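Local coordinates for protein lipase, class 3 (Penicillium roqueforti FM164, PDB 6L7N) that probably hydrolyses the ester bonds of acylglycerols, as a fungal class 3 lipase of the alpha/beta-hydrolase superfamily, at residues A19-Y24 with A34-S39; Y28-G33 with F54-N59; N75-L80 with G138-V143; V203-L208 with G251-E256. All coordinates share one frame; numbering follows the deposited sequence.

Interaction 1 of 4, residues A19-Y24 with A34-S39; sequences AAAAYY and AKISCS
The ring of Y24 lies against the backbone and sulfur of C38. C38 CA sits over one ring face, 3.8 Å from the ring centroid and only 20° off the normal, which meets the geometry of a CH-pi contact. S37 O approaches the same face farther out, above the rim. C38 CB is 3.6 Å from Y24 CE1, while C38 SG stands 4.4 Å from the ring centroid at 42° off the normal, an oblique sulfur-aromatic contact. With SG anti to the carbonyl carbon (chi1 -63°), the sulfur reaches past the ring to A21, whose CB it approaches to 3.8 Å. A21 CB also packs on I36 CG2 at 3.6 Å, so one methyl of the helix touches both a cysteine and an isoleucine of 34-39. S39 OG approaches Y24 CE2 obliquely, at 3.3 Å.

The second shell fixes these groups. A backbone bond from Y24 N to A21 O sets Y24 at the end of the helix, and Y24 OH, bonded to N42 and K40 N, holds the outer end of the ring. C38 SG is joined to C43 in a disulfide, and C38 N is bonded to E47. A21 and I36 both touch F68 of strand 66-72. The arrangement is that of a disulfide-braced loop packed on the end of the N-terminal helix 6-22, in the N-terminal region of a class 3 lipase with the alpha/beta-hydrolase fold.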
loop_
_atom_site.group_PDB
_atom_site.type_symbol
_atom_site.label_atom_id
_atom_site.label_comp_id
_atom_site.label_asym_id
_atom_site.label_seq_id
_atom_site.Cartn_x
_atom_site.Cartn_y
_atom_site.Cartn_z
ATOM N N ALA A 19 -6.453 1.383 -4.224
ATOM C CA ALA A 19 -5.512 2.447 -3.903
ATOM C C ALA A 19 -5.841 3.706 -4.690
ATOM O O ALA A 19 -5.798 4.814 -4.153
ATOM C CB ALA A 19 -4.080 1.991 -4.183
ATOM N N ALA A 20 -6.196 3.548 -5.963
ATOM C CA ALA A 20 -6.558 4.708 -6.776
ATOM C C ALA A 20 -7.775 5.421 -6.197
ATOM O O ALA A 20 -7.839 6.653 -6.177
ATOM C CB ALA A 20 -6.818 4.280 -8.223
ATOM N N ALA A 21 -8.755 4.661 -5.722
ATOM C CA ALA A 21 -9.930 5.293 -5.130
ATOM C C ALA A 21 -9.568 6.041 -3.852
ATOM O O ALA A 21 -10.163 7.082 -3.554
ATOM C CB ALA A 21 -11.003 4.242 -4.858
ATOM N N ALA A 22 -8.580 5.542 -3.104
ATOM C CA ALA A 22 -8.183 6.203 -1.865
ATOM C C ALA A 22 -7.785 7.661 -2.064
ATOM O O ALA A 22 -7.814 8.437 -1.105
ATOM C CB ALA A 22 -7.003 5.476 -1.207
ATOM N N TYR A 23 -7.391 8.052 -3.269
ATOM C CA TYR A 23 -6.993 9.437 -3.473
ATOM C C TYR A 23 -8.170 10.390 -3.604
ATOM O O TYR A 23 -7.962 11.602 -3.532
ATOM C CB TYR A 23 -6.113 9.558 -4.712
ATOM C CG TYR A 23 -4.678 9.148 -4.446
ATOM C CD1 TYR A 23 -3.750 10.066 -3.978
ATOM C CD2 TYR A 23 -4.260 7.840 -4.651
ATOM C CE1 TYR A 23 -2.426 9.687 -3.735
ATOM C CE2 TYR A 23 -2.943 7.451 -4.406
ATOM C CZ TYR A 23 -2.037 8.380 -3.947
ATOM O OH TYR A 23 -0.731 7.995 -3.710
ATOM N N TYR A 24 -9.391 9.882 -3.773
ATOM C CA TYR A 24 -10.557 10.720 -4.045
ATOM C C TYR A 24 -11.226 11.137 -2.743
ATOM O O TYR A 24 -11.769 10.286 -2.027
ATOM C CB TYR A 24 -11.573 9.980 -4.914
ATOM C CG TYR A 24 -11.172 9.812 -6.349
ATOM C CD1 TYR A 24 -10.344 8.774 -6.726
ATOM C CD2 TYR A 24 -11.632 10.683 -7.330
ATOM C CE1 TYR A 24 -9.972 8.600 -8.027
ATOM C CE2 TYR A 24 -11.264 10.516 -8.651
ATOM C CZ TYR A 24 -10.437 9.468 -8.995
ATOM O OH TYR A 24 -10.045 9.284 -10.297
ATOM N N ALA A 34 -22.458 4.390 0.419
ATOM C CA ALA A 34 -22.216 4.939 -0.909
ATOM C C ALA A 34 -21.268 4.045 -1.701
ATOM O O ALA A 34 -20.426 3.340 -1.139
ATOM C CB ALA A 34 -21.633 6.346 -0.807
ATOM N N LYS A 35 -21.406 4.087 -3.025
ATOM C CA LYS A 35 -20.545 3.314 -3.911
ATOM C C LYS A 35 -19.207 4.019 -4.111
ATOM O O LYS A 35 -19.158 5.238 -4.275
ATOM C CB LYS A 35 -21.227 3.118 -5.263
ATOM C CG LYS A 35 -22.636 2.540 -5.151
ATOM C CD LYS A 35 -23.534 2.989 -6.307
ATOM C CE LYS A 35 -24.910 2.334 -6.198
ATOM N NZ LYS A 35 -25.623 2.259 -7.508
ATOM N N ILE A 36 -18.116 3.241 -4.098
ATOM C CA ILE A 36 -16.818 3.779 -4.497
ATOM C C ILE A 36 -16.873 4.202 -5.960
ATOM O O ILE A 36 -17.368 3.464 -6.822
ATOM C CB ILE A 36 -15.707 2.734 -4.297
ATOM C CG1 ILE A 36 -15.363 2.525 -2.816
ATOM C CG2 ILE A 36 -14.465 3.111 -5.093
ATOM C CD1 ILE A 36 -14.497 1.294 -2.595
ATOM N N SER A 37 -16.319 5.379 -6.259
ATOM C CA SER A 37 -16.299 5.868 -7.626
ATOM C C SER A 37 -15.040 6.685 -7.839
ATOM O O SER A 37 -14.571 7.367 -6.927
ATOM C CB SER A 37 -17.538 6.726 -7.943
ATOM O OG SER A 37 -17.627 6.919 -9.340
ATOM N N CYS A 38 -14.494 6.600 -9.048
ATOM C CA CYS A 38 -13.307 7.353 -9.442
ATOM C C CYS A 38 -13.695 8.234 -10.615
ATOM O O CYS A 38 -13.821 7.745 -11.739
ATOM C CB CYS A 38 -12.171 6.425 -9.822
ATOM S SG CYS A 38 -11.664 5.441 -8.444
ATOM N N SER A 39 -13.858 9.532 -10.361
ATOM C CA SER A 39 -14.362 10.409 -11.410
ATOM C C SER A 39 -13.405 10.468 -12.594
ATOM O O SER A 39 -13.848 10.623 -13.732
ATOM C CB SER A 39 -14.634 11.807 -10.849
ATOM O OG SER A 39 -13.477 12.394 -10.303
#

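Interaction 2 of 4, residues Y28-G33 with F54-N59; sequences YTAQVG and FYDFSN
Y28 lays its ring along S58 and N59: S58 OG lies at the ring edge, near its plane, 3.3 Å from Y28 CE1, and the amide of N59 is turned 86° to the ring. Y28 OH is 3.0 Å from N59 ND2. The other amide atom, N59 OD1, is bonded to R83, which fixes the turn of the group, while S58 OG donates to N59 O on a lone pair at 2.8 Å. Y28 CG stands between its own backbone N and carbonyl carbon (chi1 62°), a torsion that swings the ring along the strand end.

Farther along, D56 points its side chain at the chain of 28-33. Its CB lies 3.2 Å from Y28 O, and its OD2 is 2.6 Å from A30 O. At the other end, V32 CG2 packs on F54 O at 3.2 Å, and the backbone of G33 pairs with V53 of the same strand, 52-57. The loop after helix 25-28 thus runs along an edge strand of the central sheet. Two oxygens as close as D56 OD2 and A30 O suggest that the carboxyl group probably holds a proton and would then be neutral.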
loop_
_atom_site.group_PDB
_atom_site.type_symbol
_atom_site.label_atom_id
_atom_site.label_comp_id
_atom_site.label_asym_id
_atom_site.label_seq_id
_atom_site.Cartn_x
_atom_site.Cartn_y
_atom_site.Cartn_z
ATOM N N TYR A 28 -13.282 8.988 0.466
ATOM C CA TYR A 28 -12.966 8.869 1.880
ATOM C C TYR A 28 -13.767 9.825 2.757
ATOM O O TYR A 28 -13.619 9.791 3.981
ATOM C CB TYR A 28 -11.453 9.025 2.123
ATOM C CG TYR A 28 -10.781 10.331 1.749
ATOM C CD1 TYR A 28 -10.969 11.479 2.506
ATOM C CD2 TYR A 28 -9.892 10.390 0.679
ATOM C CE1 TYR A 28 -10.317 12.668 2.181
ATOM C CE2 TYR A 28 -9.235 11.579 0.343
ATOM C CZ TYR A 28 -9.455 12.711 1.098
ATOM O OH TYR A 28 -8.804 13.888 0.787
ATOM N N THR A 29 -14.646 10.638 2.175
ATOM C CA THR A 29 -15.660 11.346 2.944
ATOM C C THR A 29 -17.058 10.862 2.603
ATOM O O THR A 29 -18.037 11.532 2.949
ATOM C CB THR A 29 -15.583 12.854 2.709
ATOM O OG1 THR A 29 -16.032 13.142 1.379
ATOM C CG2 THR A 29 -14.160 13.366 2.908
ATOM N N ALA A 30 -17.170 9.738 1.910
ATOM C CA ALA A 30 -18.470 9.242 1.493
ATOM C C ALA A 30 -19.302 8.813 2.701
ATOM O O ALA A 30 -18.783 8.484 3.780
ATOM C CB ALA A 30 -18.310 8.076 0.517
ATOM N N GLN A 31 -20.616 8.839 2.511
ATOM C CA GLN A 31 -21.533 8.349 3.525
ATOM C C GLN A 31 -21.586 6.828 3.492
ATOM O O GLN A 31 -21.408 6.205 2.442
ATOM C CB GLN A 31 -22.932 8.938 3.320
ATOM C CG GLN A 31 -23.039 10.363 3.827
ATOM C CD GLN A 31 -22.719 10.471 5.309
ATOM O OE1 GLN A 31 -23.157 9.647 6.112
ATOM N NE2 GLN A 31 -21.929 11.473 5.674
ATOM N N VAL A 32 -21.816 6.236 4.670
ATOM C CA VAL A 32 -21.933 4.789 4.790
ATOM C C VAL A 32 -22.881 4.268 3.726
ATOM O O VAL A 32 -24.003 4.763 3.573
ATOM C CB VAL A 32 -22.405 4.403 6.206
ATOM C CG1 VAL A 32 -22.998 3.004 6.204
ATOM C CG2 VAL A 32 -21.258 4.479 7.186
ATOM N N GLY A 33 -22.421 3.282 2.964
ATOM C CA GLY A 33 -23.233 2.646 1.951
ATOM C C GLY A 33 -23.076 3.218 0.558
ATOM O O GLY A 33 -23.515 2.585 -0.401
ATOM N N PHE A 54 -17.969 1.018 3.823
ATOM C CA PHE A 54 -18.466 0.766 5.171
ATOM C C PHE A 54 -18.102 1.856 6.149
ATOM O O PHE A 54 -18.931 2.260 6.979
ATOM C CB PHE A 54 -17.909 -0.539 5.692
ATOM C CG PHE A 54 -18.781 -1.666 5.422
ATOM C CD1 PHE A 54 -19.766 -2.013 6.296
ATOM C CD2 PHE A 54 -18.652 -2.395 4.298
ATOM C CE1 PHE A 54 -20.613 -3.096 6.024
ATOM C CE2 PHE A 54 -19.509 -3.486 4.033
ATOM C CZ PHE A 54 -20.493 -3.803 4.890
ATOM N N TYR A 55 -16.849 2.283 6.095
ATOM C CA TYR A 55 -16.360 3.321 6.977
ATOM C C TYR A 55 -15.331 4.110 6.199
ATOM O O TYR A 55 -14.753 3.603 5.244
ATOM C CB TYR A 55 -15.709 2.753 8.246
ATOM C CG TYR A 55 -16.625 1.931 9.127
ATOM C CD1 TYR A 55 -17.550 2.547 9.963
ATOM C CD2 TYR A 55 -16.556 0.545 9.134
ATOM C CE1 TYR A 55 -18.377 1.811 10.776
ATOM C CE2 TYR A 55 -17.397 -0.207 9.942
ATOM C CZ TYR A 55 -18.299 0.432 10.765
ATOM O OH TYR A 55 -19.141 -0.298 11.581
ATOM N N ASP A 56 -15.105 5.353 6.603
ATOM C CA ASP A 56 -13.994 6.084 6.014
ATOM C C ASP A 56 -13.449 7.090 7.010
ATOM O O ASP A 56 -14.049 7.375 8.052
ATOM C CB ASP A 56 -14.375 6.780 4.702
ATOM C CG ASP A 56 -15.689 7.498 4.777
ATOM O OD1 ASP A 56 -16.001 8.103 5.835
ATOM O OD2 ASP A 56 -16.407 7.451 3.746
ATOM N N PHE A 57 -12.284 7.624 6.662
ATOM C CA PHE A 57 -11.582 8.556 7.526
ATOM C C PHE A 57 -10.819 9.538 6.648
ATOM O O PHE A 57 -10.169 9.139 5.680
ATOM C CB PHE A 57 -10.662 7.814 8.505
ATOM C CG PHE A 57 -9.838 6.708 7.882
ATOM C CD1 PHE A 57 -10.380 5.450 7.664
ATOM C CD2 PHE A 57 -8.509 6.922 7.561
ATOM C CE1 PHE A 57 -9.622 4.435 7.107
ATOM C CE2 PHE A 57 -7.740 5.911 7.009
ATOM C CZ PHE A 57 -8.301 4.664 6.780
ATOM N N SER A 58 -10.931 10.824 6.965
ATOM C CA SER A 58 -10.501 11.879 6.063
ATOM C C SER A 58 -9.209 12.511 6.553
ATOM O O SER A 58 -8.921 12.522 7.754
ATOM C CB SER A 58 -11.576 12.968 5.936
ATOM O OG SER A 58 -11.149 14.016 5.083
ATOM N N ASN A 59 -8.438 13.049 5.613
ATOM C CA ASN A 59 -7.369 13.937 6.037
ATOM C C ASN A 59 -7.981 15.253 6.503
ATOM O O ASN A 59 -9.147 15.571 6.229
ATOM C CB ASN A 59 -6.320 14.139 4.928
ATOM C CG ASN A 59 -6.889 14.733 3.626
ATOM O OD1 ASN A 59 -6.131 15.031 2.693
ATOM N ND2 ASN A 59 -8.202 14.897 3.556
#

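Interaction 3 of 4, residues N75-L80 with G138-V143; sequences NEAVVL and GYELAV
V78 and L141, neighbours on one face of two parallel strands, meet through V78 CG1 and L141 CD1 at 4.0 Å, their side chains crossing at a slant. On that face L80 and V143 run side by side in the same direction, with L80 CG 4.2 Å from V143 CG1. L129 of helix 112-135 covers V78, L80 and L141, and A153 and V157 of helix 148-161 cover V143. The small residues A77 and A142 lie with V79 on the opposite face, where W15 of helix 6-22 packs on A77 and V79.

The strand axes diverge by 23°, and four backbone hydrogen bonds alternate between the strands: E140 N to E76 O, V78 N to E140 O, A142 N to V78 O and L80 N to A142 O. The last is the shortest, 2.8 Å from L80 N to A142 O. These are adjacent parallel strands in the central sheet of the alpha/beta-hydrolase fold; strand 140-146 leads toward S147, the probable nucleophile on its elbow.

At the outer end, Y139 CG is anti to its carbonyl carbon (chi1 -79°), which brings the ring over the backbone of E76, whose CA stands 3.5 Å from the ring centroid and nearly on the normal. The Y139 hydroxyl is bonded to H73. A leucine in place of Y139 would probably leave H73 without this partner and E76 CA without its flat cover. E76 and A77 form a G1 bulge facing D72. E76 OE1 lies outside the ring, beside Y139 CE1 at 3.4 Å, the carboxylate turned 44° to the ring plane.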
loop_
_atom_site.group_PDB
_atom_site.type_symbol
_atom_site.label_atom_id
_atom_site.label_comp_id
_atom_site.label_asym_id
_atom_site.label_seq_id
_atom_site.Cartn_x
_atom_site.Cartn_y
_atom_site.Cartn_z
ATOM N N ASN A 75 -15.705 -10.134 -5.116
ATOM C CA ASN A 75 -14.477 -10.853 -4.799
ATOM C C ASN A 75 -14.421 -11.317 -3.347
ATOM O O ASN A 75 -13.378 -11.810 -2.906
ATOM C CB ASN A 75 -13.261 -9.987 -5.142
ATOM C CG ASN A 75 -13.209 -9.623 -6.623
ATOM O OD1 ASN A 75 -12.943 -10.477 -7.470
ATOM N ND2 ASN A 75 -13.477 -8.360 -6.938
ATOM N N GLU A 76 -15.523 -11.192 -2.606
ATOM C CA GLU A 76 -15.631 -11.662 -1.225
ATOM C C GLU A 76 -14.486 -11.116 -0.371
ATOM O O GLU A 76 -13.708 -11.856 0.234
ATOM C CB GLU A 76 -15.685 -13.198 -1.166
ATOM C CG GLU A 76 -17.012 -13.788 -1.681
ATOM C CD GLU A 76 -17.344 -15.163 -1.087
ATOM O OE1 GLU A 76 -17.188 -15.356 0.139
ATOM O OE2 GLU A 76 -17.784 -16.055 -1.844
ATOM N N ALA A 77 -14.380 -9.792 -0.340
ATOM C CA ALA A 77 -13.288 -9.177 0.401
ATOM C C ALA A 77 -13.750 -7.922 1.121
ATOM O O ALA A 77 -14.533 -7.136 0.585
ATOM C CB ALA A 77 -12.111 -8.829 -0.521
ATOM N N VAL A 78 -13.263 -7.756 2.352
ATOM C CA VAL A 78 -13.262 -6.478 3.043
ATOM C C VAL A 78 -11.947 -5.802 2.705
ATOM O O VAL A 78 -10.895 -6.445 2.753
ATOM C CB VAL A 78 -13.420 -6.672 4.559
ATOM C CG1 VAL A 78 -13.309 -5.351 5.290
ATOM C CG2 VAL A 78 -14.773 -7.337 4.857
ATOM N N VAL A 79 -12.010 -4.526 2.326
ATOM C CA VAL A 79 -10.863 -3.800 1.789
ATOM C C VAL A 79 -10.584 -2.610 2.689
ATOM O O VAL A 79 -11.453 -1.754 2.890
ATOM C CB VAL A 79 -11.096 -3.342 0.341
ATOM C CG1 VAL A 79 -9.905 -2.536 -0.177
ATOM C CG2 VAL A 79 -11.390 -4.544 -0.567
ATOM N N LEU A 80 -9.366 -2.546 3.206
ATOM C CA LEU A 80 -8.891 -1.439 4.020
ATOM C C LEU A 80 -7.863 -0.707 3.174
ATOM O O LEU A 80 -6.790 -1.253 2.911
ATOM C CB LEU A 80 -8.265 -1.950 5.315
ATOM C CG LEU A 80 -7.555 -0.932 6.210
ATOM C CD1 LEU A 80 -8.451 0.276 6.500
ATOM C CD2 LEU A 80 -7.115 -1.642 7.501
ATOM N N GLY A 138 -17.175 -15.016 5.648
ATOM C CA GLY A 138 -16.341 -15.785 4.749
ATOM C C GLY A 138 -15.404 -14.948 3.905
ATOM O O GLY A 138 -14.756 -15.479 2.994
ATOM N N TYR A 139 -15.309 -13.655 4.183
ATOM C CA TYR A 139 -14.566 -12.742 3.327
ATOM C C TYR A 139 -13.121 -12.623 3.796
ATOM O O TYR A 139 -12.823 -12.706 4.991
ATOM C CB TYR A 139 -15.213 -11.354 3.306
ATOM C CG TYR A 139 -16.437 -11.250 2.410
ATOM C CD1 TYR A 139 -17.164 -12.384 2.050
ATOM C CD2 TYR A 139 -16.864 -10.024 1.930
ATOM C CE1 TYR A 139 -18.279 -12.291 1.235
ATOM C CE2 TYR A 139 -17.991 -9.919 1.105
ATOM C CZ TYR A 139 -18.690 -11.060 0.765
ATOM O OH TYR A 139 -19.805 -10.959 -0.052
ATOM N N GLU A 140 -12.224 -12.456 2.833
ATOM C CA GLU A 140 -10.836 -12.164 3.147
ATOM C C GLU A 140 -10.703 -10.689 3.502
ATOM O O GLU A 140 -11.610 -9.884 3.289
ATOM C CB GLU A 140 -9.931 -12.528 1.967
ATOM C CG GLU A 140 -10.052 -11.592 0.787
ATOM C CD GLU A 140 -9.172 -11.979 -0.392
ATOM O OE1 GLU A 140 -8.133 -12.636 -0.187
ATOM O OE2 GLU A 140 -9.526 -11.624 -1.533
ATOM N N LEU A 141 -9.572 -10.330 4.090
ATOM C CA LEU A 141 -9.287 -8.941 4.393
ATOM C C LEU A 141 -8.089 -8.560 3.549
ATOM O O LEU A 141 -7.080 -9.268 3.556
ATOM C CB LEU A 141 -8.997 -8.710 5.884
ATOM C CG LEU A 141 -8.421 -7.320 6.219
ATOM C CD1 LEU A 141 -9.412 -6.189 5.953
ATOM C CD2 LEU A 141 -7.888 -7.217 7.644
ATOM N N ALA A 142 -8.230 -7.484 2.791
ATOM C CA ALA A 142 -7.194 -6.991 1.898
ATOM C C ALA A 142 -6.877 -5.567 2.322
ATOM O O ALA A 142 -7.766 -4.720 2.382
ATOM C CB ALA A 142 -7.654 -7.046 0.436
ATOM N N VAL A 143 -5.617 -5.309 2.640
ATOM C CA VAL A 143 -5.153 -3.988 3.012
ATOM C C VAL A 143 -4.295 -3.494 1.864
ATOM O O VAL A 143 -3.407 -4.215 1.398
ATOM C CB VAL A 143 -4.351 -4.028 4.321
ATOM C CG1 VAL A 143 -4.029 -2.627 4.789
ATOM C CG2 VAL A 143 -5.101 -4.836 5.393
#

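Interaction 4 of 4, residues V203-L208 with G251-E256; sequences VPKLPL and GLPSLE
K205 starts with CG anti to its carbonyl carbon (chi1 -58°) and then runs fully extended, with chi2, chi3 and chi4 all within 10° of 180°, which carries NZ alongside P253 to G251 O. K205 NZ donates to G251 O at 2.8 Å, from above the carbonyl plane (50° out of it). The ammonium has two further partners: T250 OG1 and a water 2.9 Å from K205 NZ that also accepts from S254 N, bridging the lysine to the residue after P253. Along the way the aliphatic chain supports the proline, K205 CD lying 3.9 Å from P253 CB.

Leucines also meet P253. L206 CG lies 4.0 Å from P253 CG, and L208 CD2 touches P253 CD at 3.9 Å. L208 CD2 also meets L252 CD2, the two side chains crossing at about a right angle. A methionine replacing K205 would probably leave G251 O without its charged donor and break the water link to S254.

The segment 203-208 includes a cis peptide before P207 and follows D201, the likely acid of a Ser-His-Asp triad. The contact joins the loop that carries this probable acid to the loop after helix 246-249, in a lipase of the alpha/beta-hydrolase fold.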
loop_
_atom_site.group_PDB
_atom_site.type_symbol
_atom_site.label_atom_id
_atom_site.label_comp_id
_atom_site.label_asym_id
_atom_site.label_seq_id
_atom_site.Cartn_x
_atom_site.Cartn_y
_atom_site.Cartn_z
ATOM N N VAL A 203 10.734 6.564 -4.692
ATOM C CA VAL A 203 10.081 6.436 -3.394
ATOM C C VAL A 203 10.361 5.073 -2.757
ATOM O O VAL A 203 10.692 5.040 -1.566
ATOM C CB VAL A 203 8.584 6.736 -3.511
ATOM C CG1 VAL A 203 7.869 6.449 -2.189
ATOM C CG2 VAL A 203 8.409 8.198 -3.923
ATOM N N PRO A 204 10.278 3.943 -3.472
ATOM C CA PRO A 204 10.652 2.662 -2.843
ATOM C C PRO A 204 12.125 2.544 -2.497
ATOM O O PRO A 204 12.526 1.522 -1.930
ATOM C CB PRO A 204 10.266 1.620 -3.906
ATOM C CG PRO A 204 9.191 2.288 -4.708
ATOM C CD PRO A 204 9.610 3.721 -4.765
ATOM N N LYS A 205 12.954 3.516 -2.861
ATOM C CA LYS A 205 14.370 3.455 -2.519
ATOM C C LYS A 205 14.663 4.036 -1.144
ATOM O O LYS A 205 15.806 3.948 -0.674
ATOM C CB LYS A 205 15.198 4.175 -3.585
ATOM C CG LYS A 205 15.010 3.605 -4.987
ATOM C CD LYS A 205 15.761 4.432 -6.008
ATOM C CE LYS A 205 15.648 3.860 -7.413
ATOM N NZ LYS A 205 16.614 4.571 -8.335
ATOM N N LEU A 206 13.656 4.593 -0.478
ATOM C CA LEU A 206 13.819 5.288 0.783
ATOM C C LEU A 206 12.941 4.670 1.868
ATOM O O LEU A 206 11.873 4.114 1.574
ATOM C CB LEU A 206 13.484 6.779 0.635
ATOM C CG LEU A 206 14.539 7.595 -0.148
ATOM C CD1 LEU A 206 13.998 8.924 -0.655
ATOM C CD2 LEU A 206 15.807 7.826 0.680
ATOM N N PRO A 207 13.385 4.707 3.130
ATOM C CA PRO A 207 14.760 5.079 3.524
ATOM C C PRO A 207 15.809 4.110 2.964
ATOM O O PRO A 207 15.447 3.061 2.488
ATOM C CB PRO A 207 14.725 5.017 5.051
ATOM C CG PRO A 207 13.294 5.186 5.411
ATOM C CD PRO A 207 12.477 4.613 4.286
ATOM N N LEU A 208 17.085 4.480 3.000
ATOM C CA LEU A 208 18.118 3.700 2.325
ATOM C C LEU A 208 18.465 2.435 3.090
ATOM O O LEU A 208 18.359 2.375 4.316
ATOM C CB LEU A 208 19.392 4.533 2.157
ATOM C CG LEU A 208 19.163 5.856 1.446
ATOM C CD1 LEU A 208 20.401 6.739 1.568
ATOM C CD2 LEU A 208 18.803 5.619 -0.016
ATOM N N GLY A 251 19.809 2.342 -8.812
ATOM C CA GLY A 251 20.642 3.428 -8.334
ATOM C C GLY A 251 19.991 4.184 -7.190
ATOM O O GLY A 251 18.837 3.965 -6.831
ATOM N N LEU A 252 20.780 5.090 -6.612
ATOM C CA LEU A 252 20.276 5.922 -5.529
ATOM C C LEU A 252 19.106 6.767 -6.030
ATOM O O LEU A 252 18.986 7.020 -7.233
ATOM C CB LEU A 252 21.385 6.821 -4.984
ATOM C CG LEU A 252 22.429 6.109 -4.119
ATOM C CD1 LEU A 252 23.554 7.059 -3.695
ATOM C CD2 LEU A 252 21.765 5.490 -2.900
ATOM N N PRO A 253 18.202 7.178 -5.139
ATOM C CA PRO A 253 16.978 7.853 -5.598
ATOM C C PRO A 253 17.274 9.230 -6.173
ATOM O O PRO A 253 18.080 9.985 -5.631
ATOM C CB PRO A 253 16.128 7.953 -4.323
ATOM C CG PRO A 253 17.101 7.850 -3.202
ATOM C CD PRO A 253 18.156 6.897 -3.695
ATOM N N SER A 254 16.606 9.549 -7.285
ATOM C CA SER A 254 16.741 10.835 -7.962
ATOM C C SER A 254 15.359 11.418 -8.214
ATOM O O SER A 254 14.500 10.740 -8.780
ATOM C CB SER A 254 17.486 10.686 -9.292
ATOM O OG SER A 254 18.872 10.407 -9.092
ATOM N N LEU A 255 15.155 12.674 -7.809
ATOM C CA LEU A 255 13.890 13.355 -8.099
ATOM C C LEU A 255 13.592 13.391 -9.594
ATOM O O LEU A 255 12.420 13.455 -9.996
ATOM C CB LEU A 255 13.924 14.781 -7.547
ATOM C CG LEU A 255 13.675 15.066 -6.067
ATOM C CD1 LEU A 255 13.674 16.567 -5.845
ATOM C CD2 LEU A 255 12.353 14.473 -5.627
ATOM N N GLU A 256 14.628 13.367 -10.443
ATOM C CA GLU A 256 14.372 13.369 -11.879
ATOM C C GLU A 256 13.661 12.099 -12.339
ATOM O O GLU A 256 13.082 12.083 -13.433
ATOM C CB GLU A 256 15.683 13.559 -12.642
ATOM C CG GLU A 256 16.681 12.459 -12.400
ATOM C CD GLU A 256 16.827 11.540 -13.597
ATOM O OE1 GLU A 256 17.732 10.678 -13.582
ATOM O OE2 GLU A 256 16.038 11.684 -14.554
HETATM O O HOH W 1 15.365 7.093 -8.787
#

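Interaction 3 alone is sheet pairing: two central strands joined by regular backbone bonds, with an apolar face covered by helices. Interaction 2 reaches the same sheet at an edge strand, but as a surface contact of polar side chains and carbonyls, and interaction 1 is a buried one of ring, sulfur and methyl groups. Interactions 1 and 2 both hold the loop between helices 25-28 and 44-49; their segments alternate along the chain, and A22 O lies 3.4 Å from Y28 CD2. Interaction 4 stands apart, its centre about 33 Å from that of interaction 2 across the chain's centre; it joins two loops through a lysine and a proline.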